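Local coordinates for Ps01740 (Pseudomonas sp. UW4, PDB 5UIF), which is a cis-3-chloroacrylic acid dehalogenase homologue of the tautomerase superfamily and probably acts as a hydrolytic dehalogenase, at residues A[14-19]-A[88-93]; A[23-28]-A[37-42]; A[82-87]-A[98-103]. All blocks are in the same frame, centred on the assembly; numbering follows the deposited sequence.

Contact 1 (A[14-19]-A[88-93])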
loop_
_atom_site.group_PDB
_atom_site.type_symbol
_atom_site.label_atom_id
_atom_site.label_comp_id
_atom_site.label_asym_id
_atom_site.label_seq_id
_atom_site.Cartn_x
_atom_site.Cartn_y
_atom_site.Cartn_z
ATOM N N GLU A 14 10.739 13.640 -14.315
ATOM C CA GLU A 14 11.942 13.084 -13.711
ATOM C C GLU A 14 12.516 14.065 -12.700
ATOM O O GLU A 14 12.878 13.689 -11.583
ATOM C CB GLU A 14 12.988 12.755 -14.778
ATOM C CG GLU A 14 13.356 11.280 -14.854
ATOM C CD GLU A 14 14.664 11.033 -15.588
ATOM O OE1 GLU A 14 14.833 11.568 -16.704
ATOM O OE2 GLU A 14 15.524 10.303 -15.048
ATOM N N ARG A 15 12.594 15.328 -13.107
ATOM C CA ARG A 15 13.135 16.383 -12.262
ATOM C C ARG A 15 12.297 16.558 -10.996
ATOM O O ARG A 15 12.831 16.812 -9.912
ATOM C CB ARG A 15 13.212 17.699 -13.045
ATOM C CG ARG A 15 12.659 18.906 -12.304
ATOM C CD ARG A 15 12.546 20.114 -13.213
ATOM N NE ARG A 15 11.589 19.887 -14.290
ATOM C CZ ARG A 15 10.271 19.991 -14.156
ATOM N NH1 ARG A 15 9.743 20.330 -12.988
ATOM N NH2 ARG A 15 9.481 19.764 -15.196
ATOM N N GLN A 16 10.984 16.403 -11.134
ATOM C CA GLN A 16 10.078 16.581 -10.007
ATOM C C GLN A 16 10.194 15.437 -9.007
ATOM O O GLN A 16 10.152 15.659 -7.798
ATOM C CB GLN A 16 8.634 16.715 -10.496
ATOM C CG GLN A 16 8.312 18.085 -11.069
ATOM C CD GLN A 16 6.897 18.176 -11.599
ATOM O OE1 GLN A 16 6.446 17.309 -12.345
ATOM N NE2 GLN A 16 6.188 19.230 -11.213
ATOM N N ARG A 17 10.345 14.216 -9.511
ATOM C CA ARG A 17 10.509 13.057 -8.641
ATOM C C ARG A 17 11.837 13.129 -7.893
ATOM O O ARG A 17 11.927 12.728 -6.734
ATOM C CB ARG A 17 10.420 11.758 -9.442
ATOM C CG ARG A 17 9.007 11.391 -9.862
ATOM C CD ARG A 17 8.953 10.007 -10.485
ATOM N NE ARG A 17 9.678 9.950 -11.750
ATOM C CZ ARG A 17 9.118 10.153 -12.938
ATOM N NH1 ARG A 17 7.824 10.425 -13.023
ATOM N NH2 ARG A 17 9.851 10.084 -14.041
ATOM N N GLN A 18 12.860 13.646 -8.565
ATOM C CA GLN A 18 14.164 13.841 -7.943
ATOM C C GLN A 18 14.074 14.875 -6.827
ATOM O O GLN A 18 14.611 14.677 -5.738
ATOM C CB GLN A 18 15.197 14.280 -8.984
ATOM C CG GLN A 18 16.591 14.506 -8.420
ATOM C CD GLN A 18 17.248 13.222 -7.953
ATOM O OE1 GLN A 18 17.034 12.156 -8.530
ATOM N NE2 GLN A 18 18.053 13.317 -6.902
ATOM N N SER A 19 13.383 15.976 -7.107
ATOM C CA SER A 19 13.215 17.052 -6.136
ATOM C C SER A 19 12.424 16.588 -4.918
ATOM O O SER A 19 12.816 16.844 -3.780
ATOM C CB SER A 19 12.520 18.251 -6.783
ATOM O OG SER A 19 13.283 18.762 -7.863
ATOM N N MET A 88 2.755 20.771 -3.116
ATOM C CA MET A 88 1.918 21.791 -3.737
ATOM C C MET A 88 2.767 22.840 -4.446
ATOM O O MET A 88 2.332 23.446 -5.424
ATOM C CB MET A 88 1.020 22.462 -2.696
ATOM C CG MET A 88 -0.083 21.570 -2.154
ATOM S SD MET A 88 -1.122 22.430 -0.960
ATOM C CE MET A 88 -1.697 23.811 -1.946
ATOM N N ALA A 89 3.979 23.051 -3.947
ATOM C CA ALA A 89 4.885 24.033 -4.531
ATOM C C ALA A 89 5.577 23.478 -5.770
ATOM O O ALA A 89 5.839 24.207 -6.727
ATOM C CB ALA A 89 5.911 24.477 -3.507
ATOM N N VAL A 90 5.875 22.184 -5.742
ATOM C CA VAL A 90 6.551 21.524 -6.852
ATOM C C VAL A 90 5.591 21.277 -8.014
ATOM O O VAL A 90 5.955 21.438 -9.180
ATOM C CB VAL A 90 7.177 20.183 -6.400
ATOM C CG1 VAL A 90 7.625 19.354 -7.597
ATOM C CG2 VAL A 90 8.339 20.434 -5.449
ATOM N N THR A 91 4.357 20.907 -7.687
ATOM C CA THR A 91 3.390 20.489 -8.696
ATOM C C THR A 91 2.383 21.577 -9.057
ATOM O O THR A 91 1.993 21.712 -10.218
ATOM C CB THR A 91 2.615 19.246 -8.228
ATOM O OG1 THR A 91 1.884 19.557 -7.035
ATOM C CG2 THR A 91 3.574 18.107 -7.938
ATOM N N GLY A 92 1.959 22.347 -8.060
ATOM C CA GLY A 92 0.931 23.353 -8.263
ATOM C C GLY A 92 -0.450 22.767 -8.045
ATOM O O GLY A 92 -1.455 23.328 -8.483
ATOM N N ALA A 93 -0.494 21.630 -7.360
ATOM C CA ALA A 93 -1.744 20.924 -7.111
ATOM C C ALA A 93 -2.601 21.644 -6.076
ATOM O O ALA A 93 -2.116 22.504 -5.340
ATOM C CB ALA A 93 -1.462 19.497 -6.662
#
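Q16 reaches from the first turns of helix 14-32 to V90, near the end of helix 73-91. These are the two antiparallel helices that lie on the sheet of the tautomerase-superfamily monomer, and the contact joins them at the surface.

The Q16 side chain leaves its helix with CG anti to the carbonyl carbon (chi1 -77°) and then runs extended, which carries the amide across the gap. On the way it slides past V90, the two side chains pointing opposite ways. The methylene Q16 CG touches the methyl V90 CG1 at 3.8 Å, and this is the apolar half of the contact.

The polar half is at the tip, where Q16 NE2 donates to V90 O at 3.0 Å. That bond is bent, with 139° at the hydrogen. V90 O lies close to the plane of the Q16 amide, but the nitrogen stands 49° above the carbonyl plane of V90 and so is not on a lone pair. The other end of the amide is held too, since Q16 OE1 accepts from the backbone N of S13. Gripped at both ends, the amide should have its flip fixed.

T91 comes near at the edge, its CG2 4.3 Å from Q16 NE2. Its hydroxyl bonds within its own helix end: it donates to Y87 O, one turn back, and closes an ST turn spanning G92, where the helix stops with positive phi, as T91 OG1 accepts from A93 N at 3.2 Å.

Contact 2 (A[23-28]-A[37-42])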
loop_
_atom_site.group_PDB
_atom_site.type_symbol
_atom_site.label_atom_id
_atom_site.label_comp_id
_atom_site.label_asym_id
_atom_site.label_seq_id
_atom_site.Cartn_x
_atom_site.Cartn_y
_atom_site.Cartn_z
ATOM N N SER A 23 13.617 16.197 -1.094
ATOM C CA SER A 23 12.898 17.018 -0.127
ATOM C C SER A 23 12.345 16.177 1.017
ATOM O O SER A 23 12.551 16.499 2.186
ATOM C CB SER A 23 11.766 17.785 -0.813
ATOM O OG SER A 23 11.035 18.556 0.125
ATOM N N ILE A 24 11.643 15.099 0.674
ATOM C CA ILE A 24 11.061 14.201 1.669
ATOM C C ILE A 24 12.138 13.611 2.576
ATOM O O ILE A 24 11.967 13.540 3.794
ATOM C CB ILE A 24 10.269 13.057 1.000
ATOM C CG1 ILE A 24 8.997 13.603 0.347
ATOM C CG2 ILE A 24 9.909 11.980 2.013
ATOM C CD1 ILE A 24 8.212 12.562 -0.422
ATOM N N THR A 25 13.250 13.199 1.974
ATOM C CA THR A 25 14.371 12.639 2.722
ATOM C C THR A 25 14.907 13.637 3.742
ATOM O O THR A 25 15.120 13.295 4.904
ATOM C CB THR A 25 15.516 12.212 1.784
ATOM O OG1 THR A 25 15.005 11.341 0.767
ATOM C CG2 THR A 25 16.608 11.493 2.564
ATOM N N SER A 26 15.115 14.875 3.303
ATOM C CA SER A 26 15.617 15.932 4.174
ATOM C C SER A 26 14.665 16.217 5.333
ATOM O O SER A 26 15.097 16.421 6.468
ATOM C CB SER A 26 15.855 17.212 3.373
ATOM O OG SER A 26 16.283 18.267 4.215
ATOM N N ILE A 27 13.370 16.232 5.036
ATOM C CA ILE A 27 12.347 16.498 6.041
ATOM C C ILE A 27 12.308 15.396 7.097
ATOM O O ILE A 27 12.182 15.672 8.291
ATOM C CB ILE A 27 10.956 16.644 5.390
ATOM C CG1 ILE A 27 10.924 17.876 4.485
ATOM C CG2 ILE A 27 9.870 16.748 6.450
ATOM C CD1 ILE A 27 9.748 17.906 3.534
ATOM N N HIS A 28 12.432 14.148 6.656
ATOM C CA HIS A 28 12.384 13.011 7.569
ATOM C C HIS A 28 13.627 12.918 8.453
ATOM O O HIS A 28 13.518 12.722 9.664
ATOM C CB HIS A 28 12.214 11.703 6.793
ATOM C CG HIS A 28 12.147 10.491 7.670
ATOM N ND1 HIS A 28 10.966 10.024 8.203
ATOM C CD2 HIS A 28 13.117 9.659 8.117
ATOM C CE1 HIS A 28 11.209 8.952 8.936
ATOM N NE2 HIS A 28 12.507 8.710 8.902
ATOM N N SER A 37 20.310 6.930 4.717
ATOM C CA SER A 37 20.504 5.648 4.045
ATOM C C SER A 37 19.304 4.714 4.195
ATOM O O SER A 37 19.094 3.825 3.370
ATOM C CB SER A 37 21.763 4.959 4.576
ATOM O OG SER A 37 21.689 4.775 5.979
ATOM N N TYR A 38 18.520 4.918 5.248
ATOM C CA TYR A 38 17.357 4.077 5.510
ATOM C C TYR A 38 16.092 4.649 4.877
ATOM O O TYR A 38 15.053 3.991 4.848
ATOM C CB TYR A 38 17.156 3.900 7.017
ATOM C CG TYR A 38 18.236 3.083 7.691
ATOM C CD1 TYR A 38 18.053 1.732 7.950
ATOM C CD2 TYR A 38 19.441 3.663 8.065
ATOM C CE1 TYR A 38 19.036 0.981 8.565
ATOM C CE2 TYR A 38 20.431 2.920 8.681
ATOM C CZ TYR A 38 20.224 1.580 8.928
ATOM O OH TYR A 38 21.206 0.836 9.541
ATOM N N VAL A 39 16.188 5.872 4.369
ATOM C CA VAL A 39 15.036 6.549 3.780
ATOM C C VAL A 39 14.823 6.146 2.324
ATOM O O VAL A 39 15.671 6.403 1.469
ATOM C CB VAL A 39 15.185 8.080 3.859
ATOM C CG1 VAL A 39 13.977 8.763 3.239
ATOM C CG2 VAL A 39 15.371 8.520 5.303
ATOM N N HIS A 40 13.685 5.518 2.049
ATOM C CA HIS A 40 13.352 5.089 0.695
ATOM C C HIS A 40 12.104 5.799 0.184
ATOM O O HIS A 40 11.102 5.895 0.893
ATOM C CB HIS A 40 13.147 3.573 0.644
ATOM C CG HIS A 40 14.257 2.791 1.271
ATOM N ND1 HIS A 40 15.449 2.537 0.623
ATOM C CD2 HIS A 40 14.358 2.202 2.486
ATOM C CE1 HIS A 40 16.234 1.829 1.413
ATOM N NE2 HIS A 40 15.597 1.612 2.550
ATOM N N VAL A 41 12.167 6.297 -1.047
ATOM C CA VAL A 41 11.031 6.979 -1.658
ATOM C C VAL A 41 10.641 6.319 -2.978
ATOM O O VAL A 41 11.469 6.172 -3.877
ATOM C CB VAL A 41 11.330 8.471 -1.908
ATOM C CG1 VAL A 41 10.109 9.166 -2.494
ATOM C CG2 VAL A 41 11.764 9.150 -0.618
ATOM N N LEU A 42 9.377 5.924 -3.087
ATOM C CA LEU A 42 8.885 5.252 -4.285
ATOM C C LEU A 42 7.822 6.085 -4.995
ATOM O O LEU A 42 7.044 6.792 -4.355
ATOM C CB LEU A 42 8.315 3.878 -3.931
ATOM C CG LEU A 42 9.132 3.013 -2.970
ATOM C CD1 LEU A 42 8.414 1.699 -2.703
ATOM C CD2 LEU A 42 10.535 2.766 -3.508
HETATM O O HOH W 1 15.099 9.078 -0.514
#
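V39 is the residue that T25 and H28 close on, and this is the tight part of the contact. Its two methyls divide the work. V39 CG1, anti to the backbone N (chi1 180°), lies against T25, 3.9 Å from the methyl T25 CG2 and 3.7 Å from T25 OG1. V39 CG2 meets the imidazole of H28 at CD2, 3.8 Å away, with the imidazole and the valine running alongside each other, antiparallel. CG anti to the backbone N (chi1 -180°) carries the H28 ring to V39, and its ND1 is hydrogen-bonded to Y3 OH, which should hold the ring's rotation.

Farther along the strand the packing eases. I24 and V41 come closest through their CG2 methyls, 4.3 Å apart. The hydrophilic side lies on the flank of T25 and V39 away from H28: a water donates to T25 OG1 at 2.6 Å and, weakly, to V39 O at 3.4 Å, bridging the helix and the residue just before the strand, where no direct hydrogen bond does. T25 OG1 in turn donates to A21 O one helical turn back.

The pair belongs to the beta-alpha-beta unit of strand 2-8, helix 14-32 and strand 40-46. H28 and V39 both pack on P1, the amino-terminal proline that is the hallmark of this superfamily. Strand 40-46 is hydrogen-bonded to strand 2-8 on one edge, and residues H40 to L42 pair antiparallel with a strand of the second subunit.

Contact 3 (A[82-87]-A[98-103])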
loop_
_atom_site.group_PDB
_atom_site.type_symbol
_atom_site.label_atom_id
_atom_site.label_comp_id
_atom_site.label_asym_id
_atom_site.label_seq_id
_atom_site.Cartn_x
_atom_site.Cartn_y
_atom_site.Cartn_z
ATOM N N ALA A 82 5.208 19.732 6.125
ATOM C CA ALA A 82 6.316 20.039 5.228
ATOM C C ALA A 82 6.169 19.341 3.879
ATOM O O ALA A 82 6.361 19.957 2.833
ATOM C CB ALA A 82 7.638 19.659 5.879
ATOM N N ILE A 83 5.826 18.058 3.912
ATOM C CA ILE A 83 5.631 17.283 2.691
ATOM C C ILE A 83 4.497 17.862 1.848
ATOM O O ILE A 83 4.620 17.993 0.629
ATOM C CB ILE A 83 5.332 15.802 3.007
ATOM C CG1 ILE A 83 6.561 15.128 3.620
ATOM C CG2 ILE A 83 4.894 15.058 1.754
ATOM C CD1 ILE A 83 6.334 13.680 4.003
ATOM N N THR A 84 3.400 18.220 2.507
ATOM C CA THR A 84 2.238 18.786 1.829
ATOM C C THR A 84 2.566 20.120 1.163
ATOM O O THR A 84 2.222 20.344 0.001
ATOM C CB THR A 84 1.062 18.988 2.804
ATOM O OG1 THR A 84 0.793 17.761 3.494
ATOM C CG2 THR A 84 -0.183 19.434 2.055
ATOM N N ASP A 85 3.233 21.001 1.905
ATOM C CA ASP A 85 3.630 22.307 1.386
ATOM C C ASP A 85 4.567 22.172 0.191
ATOM O O ASP A 85 4.445 22.904 -0.792
ATOM C CB ASP A 85 4.305 23.139 2.479
ATOM C CG ASP A 85 3.312 23.729 3.461
ATOM O OD1 ASP A 85 2.142 23.938 3.075
ATOM O OD2 ASP A 85 3.702 23.987 4.620
ATOM N N VAL A 86 5.500 21.231 0.287
ATOM C CA VAL A 86 6.482 21.006 -0.766
ATOM C C VAL A 86 5.831 20.491 -2.048
ATOM O O VAL A 86 6.114 20.994 -3.136
ATOM C CB VAL A 86 7.574 20.015 -0.307
ATOM C CG1 VAL A 86 8.280 19.390 -1.503
ATOM C CG2 VAL A 86 8.572 20.713 0.608
ATOM N N TYR A 87 4.953 19.501 -1.918
ATOM C CA TYR A 87 4.312 18.905 -3.086
ATOM C C TYR A 87 3.463 19.919 -3.849
ATOM O O TYR A 87 3.446 19.921 -5.080
ATOM C CB TYR A 87 3.444 17.707 -2.687
ATOM C CG TYR A 87 2.816 17.021 -3.878
ATOM C CD1 TYR A 87 3.506 16.047 -4.588
ATOM C CD2 TYR A 87 1.537 17.358 -4.306
ATOM C CE1 TYR A 87 2.940 15.424 -5.683
ATOM C CE2 TYR A 87 0.963 16.743 -5.400
ATOM C CZ TYR A 87 1.668 15.776 -6.085
ATOM O OH TYR A 87 1.098 15.159 -7.175
ATOM N N VAL A 98 -4.734 16.775 -2.508
ATOM C CA VAL A 98 -3.482 16.220 -2.008
ATOM C C VAL A 98 -3.678 15.623 -0.618
ATOM O O VAL A 98 -4.150 16.300 0.295
ATOM C CB VAL A 98 -2.369 17.286 -1.951
ATOM C CG1 VAL A 98 -1.150 16.741 -1.227
ATOM C CG2 VAL A 98 -2.002 17.751 -3.351
ATOM N N VAL A 99 -3.317 14.353 -0.462
ATOM C CA VAL A 99 -3.466 13.668 0.817
ATOM C C VAL A 99 -2.142 13.070 1.282
ATOM O O VAL A 99 -1.504 12.311 0.553
ATOM C CB VAL A 99 -4.524 12.548 0.739
ATOM C CG1 VAL A 99 -4.579 11.774 2.048
ATOM C CG2 VAL A 99 -5.890 13.127 0.398
ATOM N N VAL A 100 -1.732 13.421 2.496
ATOM C CA VAL A 100 -0.496 12.903 3.070
ATOM C C VAL A 100 -0.774 12.183 4.386
ATOM O O VAL A 100 -1.490 12.699 5.245
ATOM C CB VAL A 100 0.536 14.025 3.308
ATOM C CG1 VAL A 100 1.835 13.451 3.856
ATOM C CG2 VAL A 100 0.792 14.793 2.021
ATOM N N ALA A 101 -0.209 10.989 4.539
ATOM C CA ALA A 101 -0.398 10.201 5.753
ATOM C C ALA A 101 0.921 9.623 6.258
ATOM O O ALA A 101 1.672 9.005 5.503
ATOM C CB ALA A 101 -1.403 9.086 5.506
ATOM N N VAL A 102 1.198 9.832 7.541
ATOM C CA VAL A 102 2.401 9.299 8.169
ATOM C C VAL A 102 2.028 8.395 9.341
ATOM O O VAL A 102 1.681 8.875 10.421
ATOM C CB VAL A 102 3.333 10.424 8.663
ATOM C CG1 VAL A 102 4.569 9.839 9.328
ATOM C CG2 VAL A 102 3.729 11.331 7.507
ATOM N N VAL A 103 2.099 7.086 9.124
ATOM C CA VAL A 103 1.685 6.124 10.139
ATOM C C VAL A 103 2.868 5.547 10.914
ATOM O O VAL A 103 3.983 5.453 10.396
ATOM C CB VAL A 103 0.882 4.964 9.517
ATOM C CG1 VAL A 103 -0.419 5.482 8.923
ATOM C CG2 VAL A 103 1.709 4.250 8.461
#
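Y87 and V98 meet where the aromatic ring brings its CD2 and CE2 atoms to the methyl V98 CG2, 3.7 Å from each. CG anti to the backbone N (chi1 -177°) sets the ring beside V98, so that the valine meets it along its flank and not at its end.

Two residues along, V100 is shared by I83 and T84. Its CG1 lies 4.0 Å from I83 CG2, while its CG2 touches that same isoleucine methyl and also sits beside T84 OG1. The threonine oxygen, though set against a methyl, is not left without a polar partner, because it donates to L80 O in the preceding helical turn.

This is the returning half of a beta-alpha-beta unit, strand 61-68, helix 73-91 and strand 98-105; the axes of segments 82-87 and 98-103 run 152° to each other, near antiparallel, and come within 8.8 Å.

Beyond the first shell, I83 packs on I63 and Y87 on A61, both of strand 61-68, which also carries the backbone bonds that hold V99 and A101 in the sheet. L20 of helix 14-32 covers Y87 as well. Outward, V100 and A101 pair antiparallel with a strand of the third subunit, whose M111 packs on T84.

Overall arrangement
Contacts 2 and 3 are core, each seating a helix on the strand that follows it: helix 14-32 on strand 40-46, and helix 73-91 on strand 98-105, the two outermost strands of the monomer's sheet. Both rely on valine methyls against a threonine and an aromatic ring, though contact 2 adds a bridging water. Contact 1 lies at the surface and joins the two helices directly, by a side-chain amide to a backbone carbonyl. It shares helix 14-32 with contact 2 and helix 73-91 with contact 3, where A93 packs on Y87 and V98. Between contacts 2 and 3, I27 rests on A82. The edge strands extend into different neighbours: the second subunit at contact 2, the third at contact 3.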